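Local coordinates for protein Pgp2 (Campylobacter jejuni subsp. jejuni, PDB 6XJ6) that probably acts as a peptidoglycan LD-carboxypeptidase of the YkuD family and, through a peptidoglycan-binding pocket on its accessory NTF2 domain, directs helical cell shape, at residues Leu20-Asp25 with Tyr42-Gly47; Ile236-Tyr241 with Tyr250-Tyr255. One frame throughout, in Å; residues are numbered along the deposited sequence.

Contact 1: Leu20-Asp25 with Tyr42-Gly47; sequences LGYYDD and YSYEDG
The edge of the Tyr23 ring is directed at the face of Tyr44 in a T-shaped (edge-to-face) pair, with centroids 5.1 Å apart and planes at 74°. Tyr23 CD2 does the touching, sitting over the centre of the Tyr44 ring and 3.8 Å from its CG, while Tyr23 CB reaches Tyr44 CE1 at 3.7 Å. On the opposite face of Tyr44, toward its rim, lies the backbone N of Gly47, so the ring is held between Tyr23 on one face and the backbone of its own turn on the other. Tyr44 extends across the contact with CG anti to the backbone N (chi1 175°), which brings its hydroxyl close to the backbone of Tyr22 and Tyr23. There OH meets the edge of the Tyr22 ring, 3.5 Å from CD1. In the plane of the Tyr44 ring a water bridges the segments, 2.7 Å from Tyr44 OH and donating to Tyr23 O. The far end of Tyr23 is tied down separately: its OH donates to Leu20 O at 2.7 Å, in the carbonyl plane, and also pairs with Ser239 of strand 232-240. Leu20 and Tyr42 cross at about a right angle, CD1 of Leu20 lying 3.5 Å from Tyr42 CD2. From the catalytic-domain sheet, Ile29 of strand 27-33 packs on Tyr23 and Tyr44, and Val27 on Tyr44. With no direct hydrogen bond between 20-25 and 42-47, the contact depends on aromatic and apolar packing, supplemented by one water, while two bonds at the Tyr23 hydroxyl hold the far end of its ring in place.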
ATOM      1  N   LEU A  20       9.281   6.317   5.043  1.00 18.47           N
ATOM      2  CA  LEU A  20       8.745   5.166   4.324  1.00 16.95           C
ATOM      3  C   LEU A  20       7.432   4.679   4.915  1.00 15.98           C
ATOM      4  O   LEU A  20       6.979   3.576   4.578  1.00 15.86           O
ATOM      5  CB  LEU A  20       9.764   4.030   4.287  1.00 16.20           C
ATOM      6  CG  LEU A  20      11.085   4.373   3.602  1.00 17.87           C
ATOM      7  CD1 LEU A  20      12.033   3.185   3.646  1.00 18.85           C
ATOM      8  CD2 LEU A  20      10.869   4.844   2.164  1.00 18.37           C
ATOM      9  N   GLY A  21       6.808   5.483   5.761  1.00 15.06           N
ATOM     10  CA  GLY A  21       5.565   5.138   6.420  1.00 15.81           C
ATOM     11  C   GLY A  21       5.697   5.170   7.933  1.00 14.97           C
ATOM     12  O   GLY A  21       6.788   5.207   8.499  1.00 16.71           O
ATOM     13  N   TYR A  22       4.533   5.136   8.574  1.00 15.67           N
ATOM     14  CA  TYR A  22       4.394   5.104  10.026  1.00 15.91           C
ATOM     15  C   TYR A  22       3.643   3.821  10.352  1.00 16.36           C
ATOM     16  O   TYR A  22       2.501   3.642   9.912  1.00 16.97           O
ATOM     17  CB  TYR A  22       3.610   6.340  10.466  1.00 17.32           C
ATOM     18  CG  TYR A  22       3.396   6.561  11.949  1.00 17.72           C
ATOM     19  CD1 TYR A  22       4.428   6.430  12.864  1.00 19.20           C
ATOM     20  CD2 TYR A  22       2.153   6.963  12.421  1.00 19.04           C
ATOM     21  CE1 TYR A  22       4.217   6.664  14.213  1.00 21.42           C
ATOM     22  CE2 TYR A  22       1.932   7.202  13.763  1.00 19.83           C
ATOM     23  CZ  TYR A  22       2.966   7.051  14.656  1.00 20.04           C
ATOM     24  OH  TYR A  22       2.742   7.286  15.997  1.00 24.69           O
ATOM     25  N   TYR A  23       4.291   2.918  11.084  1.00 16.70           N
ATOM     26  CA  TYR A  23       3.802   1.560  11.281  1.00 16.54           C
ATOM     27  C   TYR A  23       3.617   1.258  12.761  1.00 17.87           C
ATOM     28  O   TYR A  23       4.444   1.630  13.601  1.00 20.17           O
ATOM     29  CB  TYR A  23       4.773   0.552  10.655  1.00 17.33           C
ATOM     30  CG  TYR A  23       4.950   0.816   9.184  1.00 16.12           C
ATOM     31  CD1 TYR A  23       4.049   0.307   8.269  1.00 15.35           C
ATOM     32  CD2 TYR A  23       5.982   1.627   8.710  1.00 17.23           C
ATOM     33  CE1 TYR A  23       4.171   0.568   6.932  1.00 15.03           C
ATOM     34  CE2 TYR A  23       6.112   1.893   7.355  1.00 16.57           C
ATOM     35  CZ  TYR A  23       5.192   1.360   6.475  1.00 14.57           C
ATOM     36  OH  TYR A  23       5.270   1.601   5.118  1.00 16.86           O
ATOM     37  N   ASP A  24       2.545   0.535  13.071  1.00 18.61           N
ATOM     38  CA  ASP A  24       2.251   0.224  14.463  1.00 19.38           C
ATOM     39  C   ASP A  24       3.261  -0.750  15.056  1.00 21.37           C
ATOM     40  O   ASP A  24       3.540  -0.690  16.257  1.00 25.80           O
ATOM     41  CB  ASP A  24       0.838  -0.335  14.582  1.00 20.35           C
ATOM     42  CG  ASP A  24       0.417  -0.522  16.018  1.00 26.06           C
ATOM     43  OD1 ASP A  24       0.196   0.489  16.711  1.00 31.77           O
ATOM     44  OD2 ASP A  24       0.320  -1.678  16.449  1.00 28.60           O
ATOM     45  N   ASP A  25       3.832  -1.635  14.239  1.00 24.50           N
ATOM     46  CA  ASP A  25       4.837  -2.588  14.690  1.00 27.58           C
ATOM     47  C   ASP A  25       5.930  -2.676  13.629  1.00 24.80           C
ATOM     48  O   ASP A  25       5.898  -1.967  12.618  1.00 23.64           O
ATOM     49  CB  ASP A  25       4.192  -3.948  14.999  1.00 35.49           C
ATOM     50  CG  ASP A  25       5.135  -4.903  15.719  1.00 44.02           C
ATOM     51  OD1 ASP A  25       5.886  -4.454  16.614  1.00 44.35           O
ATOM     52  OD2 ASP A  25       5.128  -6.109  15.382  1.00 48.76           O
ATOM     53  N   TYR A  42      14.555  -2.002   3.725  1.00 17.33           N
ATOM     54  CA  TYR A  42      14.686  -1.239   4.952  1.00 18.39           C
ATOM     55  C   TYR A  42      13.849  -1.883   6.040  1.00 18.62           C
ATOM     56  O   TYR A  42      12.709  -2.278   5.803  1.00 20.12           O
ATOM     57  CB  TYR A  42      14.171   0.177   4.762  1.00 18.52           C
ATOM     58  CG  TYR A  42      15.013   1.022   3.854  1.00 20.31           C
ATOM     59  CD1 TYR A  42      16.122   1.704   4.340  1.00 21.77           C
ATOM     60  CD2 TYR A  42      14.695   1.157   2.511  1.00 23.97           C
ATOM     61  CE1 TYR A  42      16.889   2.486   3.506  1.00 25.35           C
ATOM     62  CE2 TYR A  42      15.457   1.938   1.676  1.00 26.07           C
ATOM     63  CZ  TYR A  42      16.550   2.601   2.177  1.00 28.06           C
ATOM     64  OH  TYR A  42      17.316   3.384   1.341  1.00 33.52           O
ATOM     65  N   SER A  43      14.429  -2.006   7.230  0.58 18.11           N
ATOM     66  CA  SER A  43      13.673  -2.383   8.411  0.58 20.81           C
ATOM     67  C   SER A  43      13.206  -1.120   9.120  0.58 21.08           C
ATOM     68  O   SER A  43      13.935  -0.128   9.194  0.58 24.01           O
ATOM     69  CB  SER A  43      14.537  -3.216   9.360  0.58 25.66           C
ATOM     70  OG  SER A  43      15.656  -2.477   9.808  0.58 29.12           O
ATOM     71  N   TYR A  44      11.978  -1.161   9.626  1.00 18.60           N
ATOM     72  CA  TYR A  44      11.403  -0.079  10.411  1.00 18.77           C
ATOM     73  C   TYR A  44      11.134  -0.630  11.797  1.00 20.71           C
ATOM     74  O   TYR A  44      10.421  -1.628  11.937  1.00 20.83           O
ATOM     75  CB  TYR A  44      10.090   0.380   9.779  1.00 20.15           C
ATOM     76  CG  TYR A  44       9.313   1.419  10.566  1.00 19.16           C
ATOM     77  CD1 TYR A  44       8.500   1.052  11.629  1.00 19.43           C
ATOM     78  CD2 TYR A  44       9.367   2.763  10.220  1.00 19.46           C
ATOM     79  CE1 TYR A  44       7.778   1.999  12.334  1.00 19.03           C
ATOM     80  CE2 TYR A  44       8.646   3.710  10.914  1.00 19.33           C
ATOM     81  CZ  TYR A  44       7.852   3.325  11.966  1.00 18.64           C
ATOM     82  OH  TYR A  44       7.134   4.275  12.653  1.00 21.43           O
ATOM     83  N   GLU A  45      11.713   0.013  12.814  1.00 21.56           N
ATOM     84  CA  GLU A  45      11.504  -0.354  14.213  1.00 24.67           C
ATOM     85  C   GLU A  45      11.238   0.931  14.990  1.00 21.16           C
ATOM     86  O   GLU A  45      12.167   1.697  15.252  1.00 24.58           O
ATOM     87  CB  GLU A  45      12.721  -1.085  14.764  1.00 31.30           C
ATOM     88  CG  GLU A  45      13.047  -2.372  14.034  1.00 41.05           C
ATOM     89  CD  GLU A  45      14.266  -3.072  14.603  1.00 49.19           C
ATOM     90  OE1 GLU A  45      14.772  -2.630  15.661  1.00 50.09           O
ATOM     91  OE2 GLU A  45      14.714  -4.065  13.988  1.00 53.24           O
ATOM     92  N   ASP A  46       9.972   1.176  15.325  1.00 24.45           N
ATOM     93  CA  ASP A  46       9.574   2.335  16.132  1.00 27.96           C
ATOM     94  C   ASP A  46      10.200   3.629  15.610  1.00 26.50           C
ATOM     95  O   ASP A  46      10.731   4.446  16.362  1.00 26.76           O
ATOM     96  CB  ASP A  46       9.880   2.117  17.618  1.00 33.14           C
ATOM     97  CG  ASP A  46       9.399   3.270  18.495  1.00 40.95           C
ATOM     98  OD1 ASP A  46      10.212   3.827  19.270  1.00 43.32           O
ATOM     99  OD2 ASP A  46       8.208   3.632  18.393  1.00 45.13           O
ATOM    100  N   GLY A  47      10.126   3.816  14.296  1.00 24.34           N
ATOM    101  CA  GLY A  47      10.593   5.048  13.703  1.00 25.07           C
ATOM    102  C   GLY A  47      12.076   5.108  13.431  1.00 23.48           C
ATOM    103  O   GLY A  47      12.571   6.165  13.023  1.00 25.17           O
TER
HETATM  104  O   HOH W   1       6.103   3.513  14.987  1.00 25.54           O

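Contact 2: Ile236-Tyr241 with Tyr250-Tyr255; sequences INISPY and YRISFY
Asn237 and Ser253 face each other as a hydrogen-bonded antiparallel pair, each backbone N donating to the other's O at 2.9 Å, close to straight (170° and 169°). Ser239 and Arg251 repeat the pattern at 2.8 Å for both Ser239 N to Arg251 O and Arg251 N to Ser239 O. Between them Ile238 and Ile252 form a non-hydrogen-bonded pair whose side chains run alongside each other off the same face, with Ile238 CG1 3.9 Å from Ile252 CG2. With CG1 of Ile238 anti to the carbonyl carbon (chi1 -65°), its CG2 is turned to Tyr250 CD2, 3.7 Å away; further along, Ile236 CG1 packs on Phe254 CB. Helix 170-188 covers this apolar side, Leu177 touching Ile238 and Ile173 touching Tyr250, whose hydroxyl bonds Gln172.

The face bearing Asn237, Ser239, Arg251 and Ser253 is polar. Here a water accepts from Arg251 NE at 2.9 Å, in the guanidinium plane, lies 2.9 Å from Ser239 OG and donates weakly to Asn237 O. In the next shell, Tyr23 OH engages Ser239 OG, Asp24 N binds Asn237 OD1, and Phe157 and Phe78 from the catalytic-domain sheet pack on Arg251. This hairpin of the NTF2-like domain therefore has one apolar face for its own helix and one where Ser239 OG, Arg251 NE and Asn237 OD1 find partners in a shared water or in the neighbouring segment 20-25.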
ATOM      1  N   ILE A 236      -2.538   0.191  12.955  1.00 17.75           N
ATOM      2  CA  ILE A 236      -2.618   1.148  11.855  1.00 16.27           C
ATOM      3  C   ILE A 236      -1.254   1.304  11.201  1.00 15.50           C
ATOM      4  O   ILE A 236      -0.256   1.611  11.869  1.00 18.78           O
ATOM      5  CB  ILE A 236      -3.151   2.502  12.340  1.00 17.75           C
ATOM      6  CG1 ILE A 236      -4.557   2.339  12.924  1.00 19.80           C
ATOM      7  CG2 ILE A 236      -3.191   3.502  11.179  1.00 22.21           C
ATOM      8  CD1 ILE A 236      -5.015   3.553  13.712  1.00 24.05           C
ATOM      9  N   ASN A 237      -1.216   1.096   9.883  1.00 16.70           N
ATOM     10  CA  ASN A 237      -0.036   1.325   9.062  1.00 17.11           C
ATOM     11  C   ASN A 237      -0.406   2.328   7.985  1.00 16.80           C
ATOM     12  O   ASN A 237      -1.377   2.117   7.252  1.00 20.76           O
ATOM     13  CB  ASN A 237       0.408   0.044   8.365  1.00 18.05           C
ATOM     14  CG  ASN A 237       0.876  -1.022   9.323  1.00 19.49           C
ATOM     15  OD1 ASN A 237       1.481  -0.719  10.354  1.00 19.13           O
ATOM     16  ND2 ASN A 237       0.633  -2.281   8.977  1.00 25.15           N
ATOM     17  N   ILE A 238       0.357   3.410   7.904  0.52 12.54           N
ATOM     18  CA  ILE A 238       0.159   4.435   6.889  0.52 15.67           C
ATOM     19  C   ILE A 238       1.427   4.505   6.058  0.52 12.75           C
ATOM     20  O   ILE A 238       2.530   4.611   6.608  0.52 12.82           O
ATOM     21  CB  ILE A 238      -0.196   5.793   7.519  0.52 13.25           C
ATOM     22  CG1 ILE A 238      -1.557   5.670   8.208  0.52 31.03           C
ATOM     23  CG2 ILE A 238      -0.207   6.898   6.469  0.52 20.41           C
ATOM     24  CD1 ILE A 238      -2.048   6.932   8.846  0.52 33.15           C
ATOM     25  N   SER A 239       1.268   4.422   4.736  1.00 15.11           N
ATOM     26  CA  SER A 239       2.415   4.340   3.858  1.00 14.73           C
ATOM     27  C   SER A 239       2.283   5.276   2.666  1.00 15.51           C
ATOM     28  O   SER A 239       1.195   5.411   2.097  1.00 16.07           O
ATOM     29  CB  SER A 239       2.530   2.911   3.322  1.00 16.43           C
ATOM     30  OG  SER A 239       2.552   1.967   4.379  1.00 16.53           O
ATOM     31  N   PRO A 240       3.381   5.888   2.229  1.00 16.18           N
ATOM     32  CA  PRO A 240       3.332   6.696   1.011  1.00 18.15           C
ATOM     33  C   PRO A 240       3.123   5.802  -0.201  1.00 19.68           C
ATOM     34  O   PRO A 240       3.599   4.668  -0.240  1.00 19.57           O
ATOM     35  CB  PRO A 240       4.716   7.361   0.980  1.00 18.90           C
ATOM     36  CG  PRO A 240       5.596   6.398   1.672  1.00 17.66           C
ATOM     37  CD  PRO A 240       4.753   5.797   2.768  1.00 15.87           C
ATOM     38  N   TYR A 241       2.399   6.333  -1.183  1.00 14.72           N
ATOM     39  CA  TYR A 241       1.935   5.547  -2.326  1.00 13.92           C
ATOM     40  C   TYR A 241       2.452   6.163  -3.621  1.00 15.55           C
ATOM     41  O   TYR A 241       1.869   7.143  -4.119  1.00 16.62           O
ATOM     42  CB  TYR A 241       0.404   5.461  -2.345  1.00 15.78           C
ATOM     43  CG  TYR A 241      -0.102   4.366  -3.261  1.00 14.90           C
ATOM     44  CD1 TYR A 241      -0.222   4.576  -4.627  1.00 17.15           C
ATOM     45  CD2 TYR A 241      -0.419   3.104  -2.766  1.00 14.32           C
ATOM     46  CE1 TYR A 241      -0.666   3.585  -5.462  1.00 18.75           C
ATOM     47  CE2 TYR A 241      -0.854   2.104  -3.597  1.00 15.03           C
ATOM     48  CZ  TYR A 241      -0.972   2.342  -4.947  1.00 14.84           C
ATOM     49  OH  TYR A 241      -1.409   1.358  -5.808  1.00 18.03           O
ATOM     50  N   TYR A 250      -1.577   7.930  -0.223  1.00 16.47           N
ATOM     51  CA  TYR A 250      -1.150   7.069   0.864  1.00 14.35           C
ATOM     52  C   TYR A 250      -2.050   5.849   0.909  1.00 14.49           C
ATOM     53  O   TYR A 250      -3.206   5.886   0.472  1.00 14.90           O
ATOM     54  CB  TYR A 250      -1.254   7.770   2.222  1.00 15.97           C
ATOM     55  CG  TYR A 250      -0.161   8.770   2.510  1.00 14.69           C
ATOM     56  CD1 TYR A 250      -0.198  10.045   1.978  1.00 16.37           C
ATOM     57  CD2 TYR A 250       0.901   8.442   3.334  1.00 16.11           C
ATOM     58  CE1 TYR A 250       0.818  10.974   2.265  1.00 16.04           C
ATOM     59  CE2 TYR A 250       1.903   9.347   3.611  1.00 17.01           C
ATOM     60  CZ  TYR A 250       1.856  10.606   3.075  1.00 17.04           C
ATOM     61  OH  TYR A 250       2.860  11.510   3.377  1.00 19.03           O
ATOM     62  N   ARG A 251      -1.498   4.767   1.457  1.00 14.95           N
ATOM     63  CA  ARG A 251      -2.260   3.582   1.816  1.00 14.04           C
ATOM     64  C   ARG A 251      -2.397   3.563   3.331  1.00 14.51           C
ATOM     65  O   ARG A 251      -1.418   3.791   4.043  1.00 16.15           O
ATOM     66  CB  ARG A 251      -1.555   2.315   1.343  1.00 14.91           C
ATOM     67  CG  ARG A 251      -2.409   1.095   1.489  1.00 17.42           C
ATOM     68  CD  ARG A 251      -1.635  -0.161   1.205  1.00 24.67           C
ATOM     69  NE  ARG A 251      -1.129  -0.684   2.455  1.00 30.54           N
ATOM     70  CZ  ARG A 251      -1.016  -1.969   2.759  1.00 30.61           C
ATOM     71  NH1 ARG A 251      -1.347  -2.912   1.888  1.00 32.80           N
ATOM     72  NH2 ARG A 251      -0.552  -2.306   3.950  1.00 32.27           N
ATOM     73  N   ILE A 252      -3.609   3.317   3.815  1.00 15.25           N
ATOM     74  CA  ILE A 252      -3.891   3.229   5.247  1.00 15.18           C
ATOM     75  C   ILE A 252      -4.523   1.871   5.483  1.00 14.19           C
ATOM     76  O   ILE A 252      -5.611   1.602   4.972  1.00 16.16           O
ATOM     77  CB  ILE A 252      -4.846   4.339   5.714  1.00 15.76           C
ATOM     78  CG1 ILE A 252      -4.315   5.721   5.323  1.00 16.49           C
ATOM     79  CG2 ILE A 252      -5.052   4.233   7.233  1.00 18.98           C
ATOM     80  CD1 ILE A 252      -5.258   6.862   5.634  1.00 20.48           C
ATOM     81  N   SER A 253      -3.860   1.024   6.261  1.00 16.18           N
ATOM     82  CA  SER A 253      -4.403  -0.278   6.611  1.00 15.75           C
ATOM     83  C   SER A 253      -4.537  -0.377   8.120  1.00 16.89           C
ATOM     84  O   SER A 253      -3.772   0.234   8.873  1.00 18.05           O
ATOM     85  CB  SER A 253      -3.543  -1.426   6.062  1.00 20.68           C
ATOM     86  OG  SER A 253      -2.233  -1.410   6.591  1.00 20.30           O
ATOM     87  N   PHE A 254      -5.527  -1.136   8.563  1.00 18.19           N
ATOM     88  CA  PHE A 254      -5.789  -1.263   9.988  1.00 19.65           C
ATOM     89  C   PHE A 254      -6.771  -2.399  10.195  1.00 21.34           C
ATOM     90  O   PHE A 254      -7.438  -2.842   9.255  1.00 21.38           O
ATOM     91  CB  PHE A 254      -6.340   0.038  10.588  1.00 19.75           C
ATOM     92  CG  PHE A 254      -7.549   0.586   9.875  1.00 19.63           C
ATOM     93  CD1 PHE A 254      -8.823   0.295  10.317  1.00 21.27           C
ATOM     94  CD2 PHE A 254      -7.400   1.402   8.762  1.00 20.50           C
ATOM     95  CE1 PHE A 254      -9.930   0.804   9.668  1.00 32.68           C
ATOM     96  CE2 PHE A 254      -8.507   1.909   8.105  1.00 20.00           C
ATOM     97  CZ  PHE A 254      -9.766   1.614   8.559  1.00 23.40           C
ATOM     98  N   TYR A 255      -6.839  -2.871  11.436  1.00 23.06           N
ATOM     99  CA  TYR A 255      -7.852  -3.827  11.853  1.00 25.14           C
ATOM    100  C   TYR A 255      -9.047  -3.072  12.405  1.00 26.45           C
ATOM    101  O   TYR A 255      -8.896  -2.095  13.148  1.00 25.97           O
ATOM    102  CB  TYR A 255      -7.327  -4.749  12.956  1.00 27.08           C
ATOM    103  CG  TYR A 255      -6.329  -5.793  12.522  1.00 43.21           C
ATOM    104  CD1 TYR A 255      -5.069  -5.857  13.102  1.00 48.36           C
ATOM    105  CD2 TYR A 255      -6.652  -6.732  11.552  1.00 46.59           C
ATOM    106  CE1 TYR A 255      -4.153  -6.818  12.719  1.00 47.57           C
ATOM    107  CE2 TYR A 255      -5.740  -7.697  11.163  1.00 48.14           C
ATOM    108  CZ  TYR A 255      -4.495  -7.734  11.748  1.00 46.24           C
ATOM    109  OH  TYR A 255      -3.590  -8.698  11.360  1.00 57.29           O
TER
HETATM  110  O   HOH W   2      -0.060   0.837   4.616  1.00 18.61           O

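In the fold
Contact 2 lies deep, its centre about 6 Å from the centre of the chain, and is largely buried, with Ile236 and Ser253 partly exposed; contact 1, its centre about 14 Å from that of the chain, is partly buried, with Asp25 at its exposed margin. Their centres are about 11 Å apart and they share a sheet, since strand 22-23 pairs antiparallel with strand 232-240 through Tyr22 N and Ile238 O. Contact 2 is a regular backbone-bonded hairpin within the NTF2-like domain, whereas contact 1 joins the strand added to that sheet's edge to strand 38-45 of the catalytic-domain sheet, by side chains. Tyr23 thus belongs to both, packing on one sheet while its hydroxyl reaches the other.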